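Local structure of putative exported protein (Bordetella parapertussis, 3OCJ) at residues V125-M130 with I172-Q177; L191-L196 with R211-A216; R109-R114 with A222-F227; Q113-P118 with T298-K303. The protein is of unknown function but probably acts as an AdoMet-dependent methyltransferase with a Rossmann-like domain, and was crystallised with a bound palmitic acid. One frame throughout, in Å; residues are numbered along the deposited sequence.

All four contacts reach the same seven-stranded mixed sheet, from different sides and at different depths. Contacts 2 and 3 are buried; contact 3 is wholly apolar, and contact 2 is apolar but for a serine hydroxyl at the phenylalanine ring. One packs helix 203-216 on strand 188-192, the other helix 96-115 on the neighbouring strand 221-226. Contact 4 uses the last turn of helix 96-115 again, now against strand 298-302, its centre about 5 Å from that of contact 3; partly buried, it keeps one isoleucine methyl but adds a histidine, an arginine and a water. Contact 1, also partly buried, joins the loop after the first strand to edge strand 172-176.

Contact 1 of 4, residues V125-M130 with I172-Q177; sequences VPCGWM and ITLHRQ
The selenium of Met130, a selenomethionine in this crystal, sits against two aliphatic side chains of strand 172-176. Its SE is 3.7 Å from Leu174 CD2 and 4.0 Å from Ile172 CG2. Met130 and Ile172 meet tip to tip, with the terminal CE of Met130 also 4.1 Å from Ile172 CD1, whereas the branch of Leu174 comes in at a slant. The bend in the Met130 chain at chi3 (47°) turns CE back to the isoleucine while SE stays on the leucine. Cys127 adds a looser touch, its SG 4.4 Å from the same Leu174 CD2.

Behind these side chains stands a type II' turn from Cys127 to Met130, closed by the bond from Met130 N to Cys127 O (2.9 Å). It puts Cys127 and Met130 at its two ends, both directed at the strand, with Gly128 in the positive-phi position. Further out, Gly128 N bonds to Asp150 at the end of strand 145-150, which lies between strands 121-124 and 172-176 in the sheet, and helix 153-163 packs on Cys127, Ile172 and Leu174 alike.

The loop follows the first strand of a Rossmann-like methyltransferase domain, where relatives carry their AdoMet-binding motif; Asp150 has the place of the acidic residue that commonly holds the ribose there, so a similar role is plausible. Across the two segments the contact is apolar packing, without directional bonds of its own; the turn is probably shaped by its own backbone bond, by Asp150 and by the backbone bond of Cys127 to Ile149.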
# COMPACT_ATOMS: atom_id res chain seq x y z
N VAL A 125 -5.81 -7.96 -5.98
CA VAL A 125 -6.11 -6.92 -6.97
C VAL A 125 -5.89 -5.56 -6.31
O VAL A 125 -6.67 -5.17 -5.44
CB VAL A 125 -7.60 -6.98 -7.42
CG1 VAL A 125 -7.86 -5.98 -8.55
CG2 VAL A 125 -8.01 -8.42 -7.81
N PRO A 126 -4.82 -4.83 -6.70
CA PRO A 126 -3.76 -5.17 -7.65
C PRO A 126 -2.75 -6.08 -6.96
O PRO A 126 -2.38 -5.83 -5.81
CB PRO A 126 -3.13 -3.81 -7.95
CG PRO A 126 -3.28 -3.05 -6.66
CD PRO A 126 -4.58 -3.52 -6.04
N CYS A 127 -2.34 -7.13 -7.65
CA CYS A 127 -1.56 -8.17 -6.99
C CYS A 127 -0.12 -7.80 -6.66
O CYS A 127 0.47 -8.36 -5.74
CB CYS A 127 -1.60 -9.49 -7.77
SG CYS A 127 -0.82 -9.43 -9.39
N GLY A 128 0.44 -6.85 -7.41
CA GLY A 128 1.86 -6.55 -7.27
C GLY A 128 2.66 -7.83 -7.38
O GLY A 128 2.38 -8.67 -8.24
N TRP A 129 3.65 -8.00 -6.51
CA TRP A 129 4.47 -9.21 -6.52
C TRP A 129 3.85 -10.35 -5.71
O TRP A 129 4.46 -11.41 -5.56
CB TRP A 129 5.88 -8.92 -5.99
CG TRP A 129 6.74 -8.15 -6.95
CD1 TRP A 129 6.36 -7.61 -8.14
CD2 TRP A 129 8.13 -7.84 -6.79
NE1 TRP A 129 7.44 -6.99 -8.74
CE2 TRP A 129 8.53 -7.12 -7.93
CE3 TRP A 129 9.08 -8.12 -5.80
CZ2 TRP A 129 9.84 -6.66 -8.11
CZ3 TRP A 129 10.38 -7.66 -5.98
CH2 TRP A 129 10.74 -6.94 -7.13
N MSE A 130 2.65 -10.12 -5.17
CA MSE A 130 1.90 -11.14 -4.43
C MSE A 130 2.57 -11.57 -3.12
O MSE A 130 2.47 -12.73 -2.70
CB MSE A 130 1.61 -12.36 -5.32
CG MSE A 130 0.65 -12.02 -6.45
SE MSE A 130 0.31 -13.47 -7.69
CE MSE A 130 0.02 -14.81 -6.44
N ILE A 172 -0.81 -20.43 -9.90
CA ILE A 172 -1.01 -19.00 -10.10
C ILE A 172 -1.46 -18.68 -11.52
O ILE A 172 -0.89 -19.17 -12.49
CB ILE A 172 0.29 -18.22 -9.79
CG1 ILE A 172 0.73 -18.48 -8.35
CG2 ILE A 172 0.10 -16.72 -10.03
CD1 ILE A 172 2.09 -17.94 -8.01
N THR A 173 -2.50 -17.86 -11.62
CA THR A 173 -2.97 -17.33 -12.89
C THR A 173 -2.91 -15.81 -12.80
O THR A 173 -3.43 -15.22 -11.86
CB THR A 173 -4.41 -17.76 -13.21
OG1 THR A 173 -4.50 -19.19 -13.20
CG2 THR A 173 -4.82 -17.27 -14.59
N LEU A 174 -2.25 -15.19 -13.77
CA LEU A 174 -2.08 -13.75 -13.77
C LEU A 174 -2.82 -13.11 -14.94
O LEU A 174 -2.86 -13.65 -16.04
CB LEU A 174 -0.60 -13.39 -13.84
CG LEU A 174 0.28 -13.91 -12.71
CD1 LEU A 174 1.72 -13.55 -13.01
CD2 LEU A 174 -0.13 -13.34 -11.35
N HIS A 175 -3.37 -11.93 -14.69
CA HIS A 175 -4.11 -11.19 -15.69
C HIS A 175 -3.69 -9.74 -15.68
O HIS A 175 -3.66 -9.11 -14.63
CB HIS A 175 -5.61 -11.25 -15.42
CG HIS A 175 -6.15 -12.64 -15.33
ND1 HIS A 175 -6.46 -13.39 -16.45
CD2 HIS A 175 -6.43 -13.42 -14.26
CE1 HIS A 175 -6.91 -14.57 -16.06
NE2 HIS A 175 -6.91 -14.62 -14.74
N ARG A 176 -3.36 -9.21 -16.85
CA ARG A 176 -3.09 -7.79 -16.99
C ARG A 176 -4.42 -7.12 -17.28
O ARG A 176 -5.00 -7.28 -18.36
CB ARG A 176 -2.09 -7.53 -18.14
CG ARG A 176 -1.23 -6.27 -17.99
CD ARG A 176 -1.88 -5.03 -18.60
NE ARG A 176 -0.95 -4.29 -19.44
CZ ARG A 176 -0.83 -2.96 -19.47
NH1 ARG A 176 -1.58 -2.20 -18.69
NH2 ARG A 176 0.05 -2.39 -20.28
N GLN A 177 -4.92 -6.38 -16.29
CA GLN A 177 -6.21 -5.72 -16.37
C GLN A 177 -6.16 -4.47 -15.51
O GLN A 177 -5.46 -4.43 -14.50
CB GLN A 177 -7.33 -6.62 -15.83
CG GLN A 177 -7.58 -7.91 -16.60
CD GLN A 177 -8.69 -8.74 -16.00
OE1 GLN A 177 -8.93 -9.87 -16.43
NE2 GLN A 177 -9.38 -8.20 -15.01

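Contact 2 of 4, residues L191-L196 with R211-A216; sequences LTSNGL and RRFWQA
Ser193 OG hydrogen-bonds to the carbonyl O of Val125, in the loop after the first strand, and the same OG lies 3.4 Å from CZ of Phe213. In the Rossmann-like sheet this is the start of a beta-alpha-beta crossover: strand 188-192 leads through helix 203-216 to the parallel, adjacent strand 221-226, and the helix packs back on the strand it came from. Phe213 is the main point of touch. Its CG lies anti to the carbonyl carbon (chi1 -67°), which sends the ring from the helix down to the strand, between Leu191 and Ser193.

The two partners use the ring differently. Leu191 CD2 rides over one face in a CH-pi contact, 4.0 Å from the centroid and 13° off the ring normal, with the leucine chain crossing the phenylalanine at about a right angle. Ser193 comes obliquely to the far end of the ring, and its CB is also 3.7 Å from Phe213 CE2. The intervening Thr192 points to the other side of the sheet, where it meets Phe108 and Leu112 of helix 96-115.

Leu223 of strand 221-226 touches both Leu191 and Phe213, so residues of two neighbouring strands meet the ring. One helical turn on from Phe213, Ala216 completes the patch with its CB 4.4 Å from Leu191 CD1, the same methyl that lies 3.9 Å from Phe213 CD1.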
# COMPACT_ATOMS: atom_id res chain seq x y z
N LEU A 191 -10.71 -12.21 -1.71
CA LEU A 191 -10.06 -11.19 -2.54
C LEU A 191 -9.34 -10.24 -1.60
O LEU A 191 -9.92 -9.78 -0.61
CB LEU A 191 -11.09 -10.44 -3.40
CG LEU A 191 -10.51 -9.49 -4.46
CD1 LEU A 191 -11.44 -9.31 -5.67
CD2 LEU A 191 -10.15 -8.12 -3.88
N THR A 192 -8.08 -9.98 -1.88
CA THR A 192 -7.32 -9.01 -1.11
C THR A 192 -6.89 -7.83 -1.99
O THR A 192 -6.56 -8.00 -3.17
CB THR A 192 -6.12 -9.69 -0.41
OG1 THR A 192 -5.44 -8.74 0.41
CG2 THR A 192 -5.18 -10.29 -1.44
N SER A 193 -6.92 -6.63 -1.41
CA SER A 193 -6.59 -5.41 -2.13
C SER A 193 -5.89 -4.41 -1.22
O SER A 193 -6.40 -4.07 -0.16
CB SER A 193 -7.86 -4.77 -2.71
OG SER A 193 -7.54 -3.59 -3.45
N ASN A 194 -4.73 -3.94 -1.67
CA ASN A 194 -4.03 -2.87 -0.96
C ASN A 194 -3.44 -1.91 -1.98
O ASN A 194 -2.89 -2.34 -2.99
CB ASN A 194 -2.92 -3.47 -0.09
CG ASN A 194 -2.11 -2.41 0.64
OD1 ASN A 194 -0.92 -2.20 0.34
ND2 ASN A 194 -2.73 -1.75 1.59
N GLY A 195 -3.55 -0.62 -1.71
CA GLY A 195 -2.85 0.39 -2.48
C GLY A 195 -3.57 1.00 -3.67
O GLY A 195 -2.93 1.57 -4.57
N LEU A 196 -4.89 0.90 -3.71
CA LEU A 196 -5.66 1.56 -4.76
C LEU A 196 -6.52 2.69 -4.21
O LEU A 196 -6.46 3.83 -4.67
CB LEU A 196 -6.58 0.58 -5.49
CG LEU A 196 -5.97 -0.33 -6.54
CD1 LEU A 196 -7.08 -1.18 -7.16
CD2 LEU A 196 -5.26 0.50 -7.60
N ARG A 211 -17.75 -2.28 -5.02
CA ARG A 211 -18.85 -3.00 -5.64
C ARG A 211 -18.34 -4.04 -6.63
O ARG A 211 -18.87 -5.15 -6.70
CB ARG A 211 -19.83 -2.05 -6.32
CG ARG A 211 -21.23 -2.62 -6.37
CD ARG A 211 -22.19 -1.71 -7.12
NE ARG A 211 -22.23 -0.35 -6.58
CZ ARG A 211 -23.02 0.05 -5.59
NH1 ARG A 211 -23.84 -0.81 -5.00
NH2 ARG A 211 -23.00 1.31 -5.20
N ARG A 212 -17.30 -3.69 -7.39
CA ARG A 212 -16.71 -4.67 -8.31
C ARG A 212 -16.08 -5.82 -7.54
O ARG A 212 -16.19 -6.97 -7.94
CB ARG A 212 -15.70 -3.98 -9.24
CG ARG A 212 -16.41 -3.06 -10.22
CD ARG A 212 -15.46 -2.26 -11.08
NE ARG A 212 -16.22 -1.40 -11.98
CZ ARG A 212 -16.58 -1.74 -13.21
NH1 ARG A 212 -16.23 -2.92 -13.71
NH2 ARG A 212 -17.29 -0.90 -13.96
N PHE A 213 -15.44 -5.52 -6.42
CA PHE A 213 -14.93 -6.59 -5.56
C PHE A 213 -16.07 -7.50 -5.08
O PHE A 213 -15.97 -8.72 -5.12
CB PHE A 213 -14.21 -6.02 -4.33
CG PHE A 213 -12.93 -5.28 -4.63
CD1 PHE A 213 -12.25 -5.47 -5.82
CD2 PHE A 213 -12.39 -4.41 -3.69
CE1 PHE A 213 -11.05 -4.78 -6.07
CE2 PHE A 213 -11.20 -3.74 -3.92
CZ PHE A 213 -10.53 -3.92 -5.11
N TRP A 214 -17.17 -6.90 -4.63
CA TRP A 214 -18.30 -7.69 -4.15
C TRP A 214 -18.84 -8.58 -5.26
O TRP A 214 -19.11 -9.76 -5.05
CB TRP A 214 -19.39 -6.74 -3.66
CG TRP A 214 -20.54 -7.40 -2.96
CD1 TRP A 214 -20.72 -7.53 -1.61
CD2 TRP A 214 -21.69 -8.01 -3.57
NE1 TRP A 214 -21.91 -8.18 -1.34
CE2 TRP A 214 -22.52 -8.48 -2.53
CE3 TRP A 214 -22.09 -8.20 -4.90
CZ2 TRP A 214 -23.73 -9.13 -2.78
CZ3 TRP A 214 -23.30 -8.85 -5.14
CH2 TRP A 214 -24.10 -9.31 -4.09
N GLN A 215 -18.98 -8.02 -6.46
CA GLN A 215 -19.49 -8.78 -7.59
C GLN A 215 -18.56 -9.94 -7.97
O GLN A 215 -19.02 -11.00 -8.39
CB GLN A 215 -19.79 -7.84 -8.76
CG GLN A 215 -20.97 -6.92 -8.46
CD GLN A 215 -21.12 -5.76 -9.43
OE1 GLN A 215 -20.23 -5.49 -10.24
NE2 GLN A 215 -22.24 -5.05 -9.34
N ALA A 216 -17.26 -9.75 -7.77
CA ALA A 216 -16.27 -10.77 -8.10
C ALA A 216 -16.24 -11.92 -7.08
O ALA A 216 -15.77 -13.01 -7.39
CB ALA A 216 -14.88 -10.15 -8.24

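Contact 3 of 4, residues R109-R114 with A222-F227; sequences RRALQR and ALVTSF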
# COMPACT_ATOMS: atom_id res chain seq x y z
N ARG A 109 -1.89 -10.97 6.49
CA ARG A 109 -1.47 -12.36 6.52
C ARG A 109 -2.33 -13.15 7.50
O ARG A 109 -2.78 -14.25 7.18
CB ARG A 109 0.02 -12.46 6.87
CG ARG A 109 0.94 -12.14 5.69
CD ARG A 109 2.40 -12.30 6.08
NE ARG A 109 2.68 -13.65 6.55
CZ ARG A 109 3.80 -14.02 7.16
NH1 ARG A 109 4.76 -13.12 7.37
NH2 ARG A 109 3.97 -15.27 7.55
N ARG A 110 -2.56 -12.60 8.69
CA ARG A 110 -3.38 -13.33 9.66
C ARG A 110 -4.81 -13.53 9.15
O ARG A 110 -5.40 -14.61 9.34
CB ARG A 110 -3.41 -12.62 11.03
CG ARG A 110 -2.12 -12.70 11.82
CD ARG A 110 -2.32 -12.27 13.28
NE ARG A 110 -2.98 -10.97 13.36
CZ ARG A 110 -4.21 -10.76 13.84
NH1 ARG A 110 -4.70 -9.53 13.81
NH2 ARG A 110 -4.94 -11.75 14.34
N ALA A 111 -5.36 -12.50 8.52
CA ALA A 111 -6.74 -12.58 8.05
C ALA A 111 -6.85 -13.58 6.90
O ALA A 111 -7.75 -14.41 6.89
CB ALA A 111 -7.25 -11.20 7.61
N LEU A 112 -5.94 -13.50 5.94
CA LEU A 112 -6.00 -14.42 4.82
C LEU A 112 -5.80 -15.84 5.32
O LEU A 112 -6.53 -16.75 4.91
CB LEU A 112 -4.99 -14.04 3.73
CG LEU A 112 -5.28 -12.69 3.07
CD1 LEU A 112 -4.05 -12.19 2.33
CD2 LEU A 112 -6.50 -12.77 2.14
N GLN A 113 -4.86 -16.04 6.24
CA GLN A 113 -4.62 -17.37 6.78
C GLN A 113 -5.87 -17.95 7.46
O GLN A 113 -6.21 -19.12 7.28
CB GLN A 113 -3.44 -17.37 7.76
CG GLN A 113 -2.99 -18.77 8.15
CD GLN A 113 -2.23 -19.46 7.02
OE1 GLN A 113 -1.27 -18.90 6.49
NE2 GLN A 113 -2.66 -20.66 6.66
N ARG A 114 -6.55 -17.12 8.25
CA ARG A 114 -7.76 -17.50 8.96
C ARG A 114 -8.88 -17.94 8.02
O ARG A 114 -9.63 -18.88 8.33
CB ARG A 114 -8.24 -16.32 9.82
CG ARG A 114 -9.65 -16.46 10.36
CD ARG A 114 -9.99 -15.30 11.30
NE ARG A 114 -11.41 -15.27 11.60
CZ ARG A 114 -11.97 -14.50 12.52
NH1 ARG A 114 -13.28 -14.56 12.72
NH2 ARG A 114 -11.23 -13.68 13.25
N ALA A 222 -15.08 -13.38 1.13
CA ALA A 222 -14.62 -12.25 1.93
C ALA A 222 -13.60 -11.40 1.20
O ALA A 222 -12.83 -11.90 0.37
CB ALA A 222 -14.01 -12.75 3.25
N LEU A 223 -13.63 -10.11 1.53
CA LEU A 223 -12.67 -9.12 1.06
C LEU A 223 -11.75 -8.74 2.20
O LEU A 223 -12.22 -8.47 3.31
CB LEU A 223 -13.42 -7.87 0.58
CG LEU A 223 -12.57 -6.63 0.28
CD1 LEU A 223 -11.68 -6.83 -0.95
CD2 LEU A 223 -13.50 -5.44 0.09
N VAL A 224 -10.45 -8.69 1.94
CA VAL A 224 -9.49 -8.15 2.88
C VAL A 224 -8.86 -6.92 2.24
O VAL A 224 -8.18 -7.02 1.22
CB VAL A 224 -8.39 -9.17 3.23
CG1 VAL A 224 -7.35 -8.56 4.17
CG2 VAL A 224 -9.01 -10.43 3.84
N THR A 225 -9.12 -5.74 2.79
CA THR A 225 -8.51 -4.54 2.24
C THR A 225 -8.05 -3.62 3.37
O THR A 225 -7.95 -4.05 4.52
CB THR A 225 -9.42 -3.86 1.18
OG1 THR A 225 -8.70 -2.85 0.47
CG2 THR A 225 -10.69 -3.27 1.79
N SER A 226 -7.74 -2.38 3.03
CA SER A 226 -7.08 -1.48 3.96
C SER A 226 -7.36 -0.05 3.57
O SER A 226 -7.84 0.23 2.47
CB SER A 226 -5.57 -1.69 3.92
OG SER A 226 -5.11 -1.39 2.60
N PHE A 227 -7.06 0.88 4.46
CA PHE A 227 -7.20 2.29 4.13
C PHE A 227 -6.35 3.12 5.06
O PHE A 227 -6.20 2.77 6.23
CB PHE A 227 -8.68 2.73 4.21
CG PHE A 227 -9.34 2.42 5.53
CD1 PHE A 227 -9.57 3.42 6.45
CD2 PHE A 227 -9.71 1.12 5.84
CE1 PHE A 227 -10.19 3.13 7.66
CE2 PHE A 227 -10.31 0.82 7.05
CZ PHE A 227 -10.54 1.83 7.96
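No flat group comes between Ala111, Leu112 and Val224, which meet through methyls alone; a ring joins from outside the two segments: Phe108, one turn earlier on the helix, also touches Val224. A single branch of the valine serves both helix residues. Val224 CG2 is 3.8 Å from Leu112 CD2 and 4.2 Å from Ala111 CB. With CG1 anti to the backbone N (chi1 177°), CG2 is the branch set beside that nitrogen, facing the helix. The leucine and valine side chains cross obliquely, while the short Ala111 lets the backbones approach to 7.3 Å between its CA and the CA of Val224.

Helix 96-115 here lies on the sheet of the Rossmann-like fold, just ahead of the first strand, and straddles several strands: Leu112 also rests on Thr192 of strand 188-192, Ala111 on Ile300 of strand 298-302. At the rim of the helix Arg110 forms a salt bridge with Glu289.

Since no hydrogen bond links the two segments, helix and strand are joined here by hydrophobic burial, their backbone bonds being spent within the helix and along the sheet.

Contact 4 of 4, residues Q113-P118 with T298-K303; sequences QRHLRP and TVIARK
His115 meets Ile300 obliquely on the inner side and Arg302 on the more open one. On the buried side a methyl meets the ring: Ile300 CG2 lies 3.7 Å from His115 NE2 and 4.0 Å from His115 CE1, and Ile300 in turn is buried against Ala111 one turn back on the helix. Toward solvent, Arg302 NH1 approaches the edge of the imidazole near its plane, 3.5 Å from His115 CE1, with the ring and guanidinium planes 50° apart. Bends at chi2 (80°) and chi3 of Arg302 fold the chain back to reach the ring.

A water bridges the pair, accepting from Arg302 NH2 at 2.7 Å and lying 3.2 Å from His115 ND1; the same NH2 also bonds to Gly220 O, so the guanidinium is also held by the chain just before strand 221-226. This is where helix 96-115 ends over strand 298-302, the antiparallel seventh strand characteristic of Rossmann-like methyltransferases.

Beyond His115 the chain turns into the first strand, and Arg117 NH1 grips two carbonyls there, Arg114 O and Leu116 O, each at 2.9 Å and both in its guanidinium plane. The nearby positive charge of Arg302 would probably disfavour protonation of His115.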
# COMPACT_ATOMS: atom_id res chain seq x y z
N GLN A 113 -4.86 -16.04 6.24
CA GLN A 113 -4.62 -17.37 6.78
C GLN A 113 -5.87 -17.95 7.46
O GLN A 113 -6.21 -19.12 7.28
CB GLN A 113 -3.44 -17.37 7.76
CG GLN A 113 -2.99 -18.77 8.15
CD GLN A 113 -2.23 -19.46 7.02
OE1 GLN A 113 -1.27 -18.90 6.49
NE2 GLN A 113 -2.66 -20.66 6.66
N ARG A 114 -6.55 -17.12 8.25
CA ARG A 114 -7.76 -17.50 8.96
C ARG A 114 -8.88 -17.94 8.02
O ARG A 114 -9.63 -18.88 8.33
CB ARG A 114 -8.24 -16.32 9.82
CG ARG A 114 -9.65 -16.46 10.36
CD ARG A 114 -9.99 -15.30 11.30
NE ARG A 114 -11.41 -15.27 11.60
CZ ARG A 114 -11.97 -14.50 12.52
NH1 ARG A 114 -13.28 -14.56 12.72
NH2 ARG A 114 -11.23 -13.68 13.25
N HIS A 115 -8.99 -17.28 6.87
CA HIS A 115 -10.10 -17.52 5.95
C HIS A 115 -9.81 -18.58 4.88
O HIS A 115 -10.72 -19.05 4.22
CB HIS A 115 -10.54 -16.20 5.31
CG HIS A 115 -11.17 -15.25 6.28
ND1 HIS A 115 -12.54 -15.20 6.49
CD2 HIS A 115 -10.63 -14.33 7.10
CE1 HIS A 115 -12.80 -14.29 7.41
NE2 HIS A 115 -11.66 -13.75 7.81
N LEU A 116 -8.54 -18.94 4.73
CA LEU A 116 -8.12 -19.93 3.74
C LEU A 116 -8.75 -21.29 4.03
O LEU A 116 -8.83 -21.71 5.18
CB LEU A 116 -6.59 -20.05 3.77
CG LEU A 116 -5.80 -20.41 2.52
CD1 LEU A 116 -5.98 -19.35 1.44
CD2 LEU A 116 -4.33 -20.57 2.89
N ARG A 117 -9.21 -21.98 2.98
CA ARG A 117 -9.70 -23.35 3.09
C ARG A 117 -9.18 -24.14 1.88
O ARG A 117 -8.85 -23.55 0.86
CB ARG A 117 -11.24 -23.39 3.07
CG ARG A 117 -11.94 -22.68 4.22
CD ARG A 117 -11.70 -23.38 5.54
NE ARG A 117 -12.51 -22.77 6.60
CZ ARG A 117 -12.12 -21.73 7.32
NH1 ARG A 117 -10.93 -21.19 7.12
NH2 ARG A 117 -12.91 -21.23 8.26
N PRO A 118 -9.15 -25.48 1.99
CA PRO A 118 -8.72 -26.28 0.84
C PRO A 118 -9.53 -25.95 -0.41
O PRO A 118 -10.75 -25.78 -0.31
CB PRO A 118 -8.99 -27.72 1.29
CG PRO A 118 -8.95 -27.66 2.79
CD PRO A 118 -9.49 -26.31 3.16
N THR A 298 -6.72 -2.49 8.59
CA THR A 298 -7.15 -3.56 7.71
C THR A 298 -8.63 -3.76 7.97
O THR A 298 -9.09 -3.63 9.11
CB THR A 298 -6.36 -4.82 8.06
OG1 THR A 298 -4.97 -4.60 7.76
CG2 THR A 298 -6.85 -6.07 7.32
N VAL A 299 -9.38 -4.08 6.93
CA VAL A 299 -10.79 -4.42 7.09
C VAL A 299 -11.10 -5.72 6.37
O VAL A 299 -10.68 -5.93 5.22
CB VAL A 299 -11.72 -3.28 6.64
CG1 VAL A 299 -11.47 -2.90 5.16
CG2 VAL A 299 -13.19 -3.65 6.87
N ILE A 300 -11.83 -6.60 7.06
CA ILE A 300 -12.32 -7.85 6.49
C ILE A 300 -13.83 -7.72 6.36
O ILE A 300 -14.52 -7.46 7.35
CB ILE A 300 -11.96 -9.07 7.36
CG1 ILE A 300 -10.45 -9.12 7.63
CG2 ILE A 300 -12.40 -10.35 6.64
CD1 ILE A 300 -10.00 -8.43 8.91
N ALA A 301 -14.34 -7.88 5.14
CA ALA A 301 -15.74 -7.64 4.82
C ALA A 301 -16.36 -8.88 4.20
O ALA A 301 -15.77 -9.47 3.30
CB ALA A 301 -15.85 -6.46 3.87
N ARG A 302 -17.54 -9.28 4.66
CA ARG A 302 -18.17 -10.51 4.18
C ARG A 302 -19.23 -10.25 3.10
O ARG A 302 -20.01 -9.32 3.21
CB ARG A 302 -18.82 -11.25 5.35
CG ARG A 302 -19.65 -12.46 4.95
CD ARG A 302 -18.77 -13.67 4.68
NE ARG A 302 -17.93 -14.00 5.83
CZ ARG A 302 -16.84 -14.76 5.77
NH1 ARG A 302 -16.14 -15.01 6.87
NH2 ARG A 302 -16.45 -15.26 4.61
N LYS A 303 -19.24 -11.09 2.07
CA LYS A 303 -20.36 -11.14 1.13
C LYS A 303 -21.33 -12.20 1.63
O LYS A 303 -20.94 -13.34 1.84
CB LYS A 303 -19.89 -11.50 -0.27
CG LYS A 303 -21.02 -11.61 -1.28
CD LYS A 303 -20.49 -11.73 -2.70
CE LYS A 303 -21.64 -11.89 -3.70
NZ LYS A 303 -21.16 -11.74 -5.10
O HOH W 1 -14.21 -16.68 4.22